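PDB 3OKG: restriction endonuclease S subunits, which probably binds DNA as the specificity subunit of a type I restriction-modification system, whose methyltransferase combines S and M polypeptides. Local coordinates for residues V52-S57 with T116-I121; V90-T95 with K100-V105. All coordinates share one frame; numbering follows the deposited sequence.

Contact 1 (V52-S57 with T116-I121); sequences VYVDIS and TGFCVI. With SO4 (sulfate ion), chain D.
The phenyl ring of F118 takes the end of I56 over one face, while the carbonyl oxygens of V54 and D55 stand at its edge. I56 CD1 lies 3.2 Å from F118 CZ, a tight approach for two carbons, and the two side chains meet at a slant. I91 of the neighbouring strand 90-93 packs on the opposite face, which leaves the ring sandwiched between two isoleucines. Around the rim, V54 O is 3.4 Å from F118 CE2, and D55 O sits in the plane of the ring, 3.7 Å from CZ; the partly positive C-H edge thus meets backbone oxygens. V54 CG1 adds a looser apolar touch on CE2. I56 reaches the ring because CG1 is turned beside its own backbone N (chi1 -63°) and a bend at chi2 (-52°) brings CD1 over. These contacts join two sheets of the DNA specificity domain: strand 50-54 belongs to a mixed sheet, and strand 118-121 borders an antiparallel one, with F118 reaching from the second to the end of the first. With an alanine in place of F118, the two isoleucines are likely to face a gap and the junction of the sheets to lose its main apolar contact. Where the chain leaves strand 50-54, I56 N donates to O2 of a sulfate at 2.8 Å, with an N-H...O angle of 151°. S115 OG and R80 NH1 also bind this ion, which probably came from the crystallisation liquor. Beside it, S57 OG donates to D55 OD1 at 2.9 Å, arriving on the syn side but tilted from the carboxylate plane, and the backbone N of A58 gives the same oxygen a weak second bond.

Contact 2 (V90-T95 with K100-V105); sequences VIFATT and KNIALV
Three backbone hydrogen bonds pair V90-A93 with N101-L104. I91 and A103 form a hydrogen-bonded pair, I91 N giving to A103 O at 2.9 Å and A103 N returning a bond to I91 O at 3.0 Å; A93 N donates to N101 O at 3.0 Å. CA-H...O contacts support them, the closer joining I102 CA to I91 O at 3.2 Å. Strands 90-93 and 102-104 run antiparallel at 170°, a β-hairpin supplying, respectively, the central and one outer strand of a three-stranded sheet in the specificity domain. Apolar packing divides between its faces. On one, the F92 side chain lies alongside that of I102 and points the same way, with CE1 3.6 Å from I102 CD1; V90 CG1 meets I102 CG2 at a slant, and the side chains of V90 and L104 cross at about a right angle, meeting through CG2 and CD1. Helix 130-137 packs on this face through F134 and C137. On the other, I91 holds CG1 between its backbone N and carbonyl carbon (chi1 51°), near A103 CB, while its CG2 meets V105 CG2 at 4.0 Å. Toward the connecting loop, N101 centres an inverse gamma turn, and a water donates to both N101 OD1 and T95 O.

Contact 2 is the more deeply buried of the two, with mostly apolar side chains on regular backbone pairing; contact 1 is only partly buried and has no hydrogen bond between its own segments, its polar bonds going instead to a sulfate and within a turn. Both reach the same antiparallel sheet, since strand 90-93 is flanked by 102-104 on one side and 118-121 on the other. Backbone bonds from I121 N to V90 O and from C119 N to F92 O probably tie the contacts together. Along the chain, the hairpin of contact 2 nests within the loop closed by contact 1, and I56 packs against both A93 and N101.

Contact 1 (V52-S57 with T116-I121)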
loop_
_atom_site.group_PDB
_atom_site.type_symbol
_atom_site.label_atom_id
_atom_site.label_comp_id
_atom_site.label_asym_id
_atom_site.label_seq_id
_atom_site.Cartn_x
_atom_site.Cartn_y
_atom_site.Cartn_z
ATOM N N VAL A 52 31.599 12.744 11.029
ATOM C CA VAL A 52 30.250 12.249 10.785
ATOM C C VAL A 52 30.325 11.055 9.844
ATOM O O VAL A 52 31.009 11.127 8.812
ATOM C CB VAL A 52 29.353 13.339 10.180
ATOM C CG1 VAL A 52 27.967 12.765 9.941
ATOM C CG2 VAL A 52 29.265 14.546 11.123
ATOM N N TYR A 53 29.663 9.951 10.205
ATOM C CA TYR A 53 29.764 8.707 9.447
ATOM C C TYR A 53 28.450 8.399 8.750
ATOM O O TYR A 53 27.395 8.389 9.387
ATOM C CB TYR A 53 30.090 7.551 10.383
ATOM C CG TYR A 53 30.318 6.238 9.702
ATOM C CD1 TYR A 53 31.039 6.167 8.516
ATOM C CD2 TYR A 53 29.846 5.069 10.256
ATOM C CE1 TYR A 53 31.240 4.955 7.881
ATOM C CE2 TYR A 53 30.066 3.844 9.640
ATOM C CZ TYR A 53 30.773 3.805 8.456
ATOM O OH TYR A 53 30.994 2.594 7.849
ATOM N N VAL A 54 28.525 8.159 7.445
ATOM C CA VAL A 54 27.375 7.711 6.663
ATOM C C VAL A 54 27.495 6.206 6.328
ATOM O O VAL A 54 28.322 5.809 5.522
ATOM C CB VAL A 54 27.254 8.519 5.347
ATOM C CG1 VAL A 54 25.959 8.154 4.642
ATOM C CG2 VAL A 54 27.313 10.049 5.625
ATOM N N ASP A 55 26.681 5.372 6.964
ATOM C CA ASP A 55 26.617 3.971 6.589
ATOM C C ASP A 55 25.309 3.748 5.871
ATOM O O ASP A 55 24.561 4.692 5.631
ATOM C CB ASP A 55 26.745 3.042 7.804
ATOM C CG ASP A 55 25.663 3.266 8.841
ATOM O OD1 ASP A 55 24.784 4.139 8.661
ATOM O OD2 ASP A 55 25.707 2.561 9.862
ATOM N N ILE A 56 25.044 2.496 5.513
ATOM C CA ILE A 56 23.833 2.143 4.783
ATOM C C ILE A 56 22.584 2.528 5.566
ATOM O O ILE A 56 21.629 3.063 5.004
ATOM C CB ILE A 56 23.784 0.637 4.465
ATOM C CG1 ILE A 56 24.951 0.247 3.555
ATOM C CG2 ILE A 56 22.455 0.272 3.821
ATOM C CD1 ILE A 56 25.079 1.111 2.320
ATOM N N SER A 57 22.597 2.251 6.866
ATOM C CA SER A 57 21.461 2.568 7.715
ATOM C C SER A 57 21.141 4.064 7.718
ATOM O O SER A 57 20.005 4.443 8.028
ATOM C CB SER A 57 21.680 2.053 9.149
ATOM O OG SER A 57 22.408 3.006 9.904
ATOM N N THR A 116 33.060 2.011 3.278
ATOM C CA THR A 116 33.682 1.439 2.071
ATOM C C THR A 116 32.660 0.636 1.258
ATOM O O THR A 116 32.916 0.268 0.110
ATOM C CB THR A 116 34.831 0.485 2.446
ATOM O OG1 THR A 116 34.349 -0.433 3.432
ATOM C CG2 THR A 116 36.024 1.268 2.992
ATOM N N GLY A 117 31.527 0.321 1.874
ATOM C CA GLY A 117 30.438 -0.331 1.160
ATOM C C GLY A 117 29.741 0.535 0.110
ATOM O O GLY A 117 28.890 0.035 -0.639
ATOM N N PHE A 118 30.067 1.832 0.067
ATOM C CA PHE A 118 29.565 2.704 -1.004
ATOM C C PHE A 118 30.596 2.950 -2.065
ATOM O O PHE A 118 31.761 3.265 -1.781
ATOM C CB PHE A 118 29.175 4.098 -0.484
ATOM C CG PHE A 118 27.995 4.117 0.459
ATOM C CD1 PHE A 118 26.694 4.053 -0.034
ATOM C CD2 PHE A 118 28.182 4.284 1.831
ATOM C CE1 PHE A 118 25.579 4.099 0.829
ATOM C CE2 PHE A 118 27.071 4.348 2.710
ATOM C CZ PHE A 118 25.766 4.265 2.208
ATOM N N CYS A 119 30.155 2.897 -3.312
ATOM C CA CYS A 119 30.945 3.457 -4.396
ATOM C C CYS A 119 30.758 4.981 -4.405
ATOM O O CYS A 119 29.620 5.464 -4.435
ATOM C CB CYS A 119 30.458 2.873 -5.731
ATOM S SG CYS A 119 31.257 3.601 -7.160
ATOM N N VAL A 120 31.856 5.733 -4.409
ATOM C CA VAL A 120 31.762 7.211 -4.325
ATOM C C VAL A 120 31.901 7.796 -5.736
ATOM O O VAL A 120 32.908 7.623 -6.385
ATOM C CB VAL A 120 32.813 7.831 -3.356
ATOM C CG1 VAL A 120 32.686 9.355 -3.347
ATOM C CG2 VAL A 120 32.592 7.331 -1.898
ATOM N N ILE A 121 30.847 8.449 -6.200
ATOM C CA ILE A 121 30.735 8.916 -7.564
ATOM C C ILE A 121 30.779 10.440 -7.526
ATOM O O ILE A 121 29.775 11.083 -7.205
ATOM C CB ILE A 121 29.376 8.427 -8.150
ATOM C CG1 ILE A 121 29.411 6.901 -8.359
ATOM C CG2 ILE A 121 29.021 9.181 -9.418
ATOM C CD1 ILE A 121 27.988 6.248 -8.354
HETATM S S SO4 D . 27.547 -0.580 6.025
HETATM O O1 SO4 D . 28.993 -0.712 6.061
HETATM O O2 SO4 D . 27.208 0.682 5.359
HETATM O O3 SO4 D . 26.973 -1.659 5.228
HETATM O O4 SO4 D . 27.015 -0.589 7.374
#

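Contact 2 (V90-T95 with K100-V105)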
loop_
_atom_site.group_PDB
_atom_site.type_symbol
_atom_site.label_atom_id
_atom_site.label_comp_id
_atom_site.label_asym_id
_atom_site.label_seq_id
_atom_site.Cartn_x
_atom_site.Cartn_y
_atom_site.Cartn_z
ATOM N N VAL A 90 27.800 11.428 -5.181
ATOM C CA VAL A 90 26.746 10.444 -5.075
ATOM C C VAL A 90 27.351 9.224 -4.421
ATOM O O VAL A 90 28.423 8.770 -4.829
ATOM C CB VAL A 90 26.184 10.100 -6.477
ATOM C CG1 VAL A 90 25.195 8.916 -6.392
ATOM C CG2 VAL A 90 25.508 11.345 -7.088
ATOM N N ILE A 91 26.686 8.668 -3.410
ATOM C CA ILE A 91 27.168 7.415 -2.843
ATOM C C ILE A 91 26.185 6.315 -3.195
ATOM O O ILE A 91 24.987 6.476 -3.070
ATOM C CB ILE A 91 27.381 7.512 -1.314
ATOM C CG1 ILE A 91 26.117 8.069 -0.648
ATOM C CG2 ILE A 91 28.500 8.508 -1.025
ATOM C CD1 ILE A 91 26.172 8.023 0.914
ATOM N N PHE A 92 26.713 5.183 -3.628
ATOM C CA PHE A 92 25.907 4.134 -4.249
ATOM C C PHE A 92 26.305 2.799 -3.597
ATOM O O PHE A 92 27.440 2.356 -3.758
ATOM C CB PHE A 92 26.280 4.107 -5.745
ATOM C CG PHE A 92 25.560 3.046 -6.533
ATOM C CD1 PHE A 92 24.477 3.377 -7.331
ATOM C CD2 PHE A 92 25.993 1.716 -6.491
ATOM C CE1 PHE A 92 23.822 2.407 -8.067
ATOM C CE2 PHE A 92 25.344 0.745 -7.224
ATOM C CZ PHE A 92 24.254 1.086 -8.012
ATOM N N ALA A 93 25.423 2.204 -2.805
ATOM C CA ALA A 93 25.808 0.987 -2.077
ATOM C C ALA A 93 26.070 -0.130 -3.078
ATOM O O ALA A 93 25.267 -0.337 -3.988
ATOM C CB ALA A 93 24.719 0.576 -1.106
ATOM N N THR A 94 27.193 -0.837 -2.925
ATOM C CA THR A 94 27.495 -1.943 -3.826
ATOM C C THR A 94 26.857 -3.257 -3.356
ATOM O O THR A 94 26.704 -4.164 -4.139
ATOM C CB THR A 94 28.991 -2.109 -4.066
ATOM O OG1 THR A 94 29.688 -2.196 -2.806
ATOM C CG2 THR A 94 29.506 -0.915 -4.857
ATOM N N THR A 95 26.475 -3.326 -2.086
ATOM C CA THR A 95 25.683 -4.448 -1.568
ATOM C C THR A 95 24.194 -4.245 -1.885
ATOM O O THR A 95 23.690 -3.124 -1.782
ATOM C CB THR A 95 25.862 -4.548 -0.053
ATOM O OG1 THR A 95 27.195 -4.992 0.228
ATOM C CG2 THR A 95 24.864 -5.535 0.556
ATOM N N LYS A 100 18.423 0.470 -3.593
ATOM C CA LYS A 100 18.580 1.900 -3.884
ATOM C C LYS A 100 19.042 2.690 -2.671
ATOM O O LYS A 100 18.600 3.820 -2.438
ATOM C CB LYS A 100 17.298 2.520 -4.452
ATOM C CG LYS A 100 16.631 1.693 -5.537
ATOM C CD LYS A 100 17.338 1.768 -6.841
ATOM C CE LYS A 100 16.420 1.171 -7.942
ATOM N NZ LYS A 100 17.059 1.241 -9.284
ATOM N N ASN A 101 19.955 2.107 -1.909
ATOM C CA ASN A 101 20.681 2.888 -0.917
ATOM C C ASN A 101 21.677 3.780 -1.642
ATOM O O ASN A 101 22.872 3.495 -1.752
ATOM C CB ASN A 101 21.337 1.955 0.108
ATOM C CG ASN A 101 20.305 1.336 1.017
ATOM O OD1 ASN A 101 20.205 0.116 1.130
ATOM N ND2 ASN A 101 19.488 2.188 1.635
ATOM N N ILE A 102 21.154 4.877 -2.172
ATOM C CA ILE A 102 21.916 5.704 -3.092
ATOM C C ILE A 102 21.516 7.125 -2.766
ATOM O O ILE A 102 20.321 7.401 -2.693
ATOM C CB ILE A 102 21.494 5.428 -4.539
ATOM C CG1 ILE A 102 21.783 3.954 -4.921
ATOM C CG2 ILE A 102 22.193 6.414 -5.502
ATOM C CD1 ILE A 102 21.011 3.509 -6.163
ATOM N N ALA A 103 22.481 8.029 -2.593
ATOM C CA ALA A 103 22.129 9.358 -2.067
ATOM C C ALA A 103 23.109 10.388 -2.504
ATOM O O ALA A 103 24.234 10.057 -2.854
ATOM C CB ALA A 103 22.089 9.312 -0.555
ATOM N N LEU A 104 22.680 11.647 -2.439
ATOM C CA LEU A 104 23.521 12.784 -2.802
ATOM C C LEU A 104 24.034 13.427 -1.535
ATOM O O LEU A 104 23.274 13.669 -0.610
ATOM C CB LEU A 104 22.702 13.806 -3.587
ATOM C CG LEU A 104 23.394 15.107 -4.021
ATOM C CD1 LEU A 104 24.477 14.814 -5.078
ATOM C CD2 LEU A 104 22.346 16.089 -4.548
ATOM N N VAL A 105 25.331 13.667 -1.476
ATOM C CA VAL A 105 25.932 14.171 -0.254
ATOM C C VAL A 105 25.709 15.689 -0.179
ATOM O O VAL A 105 26.118 16.413 -1.087
ATOM C CB VAL A 105 27.448 13.857 -0.223
ATOM C CG1 VAL A 105 28.120 14.518 1.017
ATOM C CG2 VAL A 105 27.684 12.325 -0.234
HETATM O O HOH W 1 22.206 -1.873 0.181
#